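Local coordinates for protein proteasome accessory factor B/C (PafBC) (Paenarthrobacter aurescens, PDB 6SJ9) that probably acts as a transcriptional regulator of the bacterial DNA damage response, combining winged helix-turn-helix and WYL domains in one chain, at residues Ser460-Ile463 and Lys464-Ala468. Residues are numbered along the deposited sequence; the frame is centred on the assembly and turned at random.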
loop_
_atom_site.group_PDB
_atom_site.type_symbol
_atom_site.label_atom_id
_atom_site.label_comp_id
_atom_site.label_asym_id
_atom_site.label_seq_id
_atom_site.Cartn_x
_atom_site.Cartn_y
_atom_site.Cartn_z
ATOM N N SER A 460 4.465 11.149 -15.387
ATOM C CA SER A 460 3.443 10.829 -16.367
ATOM C C SER A 460 2.219 10.198 -15.715
ATOM O O SER A 460 1.093 10.479 -16.136
ATOM C CB SER A 460 3.996 9.918 -17.487
ATOM O OG SER A 460 4.225 8.587 -17.057
ATOM N N VAL A 461 2.408 9.322 -14.721
ATOM C CA VAL A 461 1.242 8.713 -14.087
ATOM C C VAL A 461 0.496 9.763 -13.251
ATOM O O VAL A 461 -0.738 9.706 -13.153
ATOM C CB VAL A 461 1.602 7.450 -13.281
ATOM C CG1 VAL A 461 2.267 7.789 -11.962
ATOM C CG2 VAL A 461 0.372 6.617 -13.030
ATOM N N THR A 462 1.201 10.793 -12.748
ATOM C CA THR A 462 0.529 11.885 -12.029
ATOM C C THR A 462 -0.404 12.673 -12.958
ATOM O O THR A 462 -1.558 12.932 -12.612
ATOM C CB THR A 462 1.571 12.806 -11.403
ATOM O OG1 THR A 462 2.309 12.031 -10.452
ATOM C CG2 THR A 462 0.916 14.066 -10.713
ATOM N N ILE A 463 0.064 12.996 -14.157
ATOM C CA ILE A 463 -0.747 13.708 -15.136
ATOM C C ILE A 463 -1.950 12.847 -15.535
ATOM O O ILE A 463 -3.085 13.321 -15.575
ATOM C CB ILE A 463 0.135 14.089 -16.346
ATOM C CG1 ILE A 463 1.233 15.032 -15.867
ATOM C CG2 ILE A 463 -0.641 14.793 -17.466
ATOM C CD1 ILE A 463 2.278 15.400 -16.939
ATOM N N LYS A 464 -1.720 11.565 -15.838
ATOM C CA LYS A 464 -2.828 10.704 -16.255
ATOM C C LYS A 464 -3.879 10.556 -15.159
ATOM O O LYS A 464 -5.079 10.693 -15.415
ATOM C CB LYS A 464 -2.305 9.338 -16.670
ATOM C CG LYS A 464 -1.397 9.393 -17.869
ATOM C CD LYS A 464 -0.822 8.007 -18.180
ATOM C CE LYS A 464 -0.005 8.015 -19.491
ATOM N NZ LYS A 464 0.378 6.611 -19.763
ATOM N N LEU A 465 -3.450 10.349 -13.914
ATOM C CA LEU A 465 -4.429 10.213 -12.840
ATOM C C LEU A 465 -5.122 11.537 -12.548
ATOM O O LEU A 465 -6.259 11.532 -12.063
ATOM C CB LEU A 465 -3.787 9.681 -11.566
ATOM C CG LEU A 465 -3.731 8.162 -11.391
ATOM C CD1 LEU A 465 -5.090 7.672 -10.987
ATOM C CD2 LEU A 465 -3.369 7.532 -12.705
ATOM N N THR A 466 -4.445 12.670 -12.815
ATOM C CA THR A 466 -5.086 13.974 -12.674
ATOM C C THR A 466 -6.290 14.088 -13.608
ATOM O O THR A 466 -7.339 14.609 -13.221
ATOM C CB THR A 466 -4.086 15.094 -12.981
ATOM O OG1 THR A 466 -3.037 15.106 -12.004
ATOM C CG2 THR A 466 -4.759 16.488 -12.993
ATOM N N GLY A 467 -6.157 13.591 -14.833
ATOM C CA GLY A 467 -7.277 13.597 -15.753
ATOM C C GLY A 467 -8.406 12.711 -15.271
ATOM O O GLY A 467 -9.571 12.986 -15.549
ATOM N N ALA A 468 -8.080 11.667 -14.498
ATOM C CA ALA A 468 -9.111 10.783 -13.998
ATOM C C ALA A 468 -9.776 11.331 -12.751
ATOM O O ALA A 468 -10.932 11.008 -12.492
ATOM C CB ALA A 468 -8.498 9.403 -13.747
#
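With chi1 at -65°, Thr466 holds OG1 opposite its own carbonyl carbon and beside its backbone N, which swings the hydroxyl back against the preceding turn, where it donates to Thr462 O at 2.7 Å. The same oxygen accepts Thr466 N at 2.9 Å, so two donors of one residue grip a single carbonyl from opposite faces of its plane, the hydroxyl standing 38° out of it. This is the classic way in which a helical threonine satisfies a buried hydroxyl without leaving its own helix. Replacing Thr466 by an alanine removes the hydroxyl, and Thr462 O would probably be left with the backbone N-H as its one donor from this residue, with thinner packing against Leu9, Leu12 and Leu13 of helix 2-17.

The regular i to i+4 pattern runs on around it: Lys464 N reaches Ser460 O at 3.0 Å and Leu465 N reaches Val461 O at 2.9 Å. On another side of the helix Val461 and Leu465 lie side by side, CG2 of the valine 3.9 Å from CD2 of the leucine. Lys464 leaves alongside Ser460, its CG 3.2 Å from Ser460 O, and its extended chain carries NZ to a salt bridge with Glu97 and a hydrogen bond to Ser92 O; Ser460 OG binds the other carboxylate oxygen of Glu97.

Helix 457-469, in the PafC helix-turn-helix region, packs on helix 2-17 through Ile463 and Thr466 and on strand 90-93 through Lys464, both far away in sequence, and on helix 427-441, the preceding helix, through Val461 and Thr462, which meet Leu437.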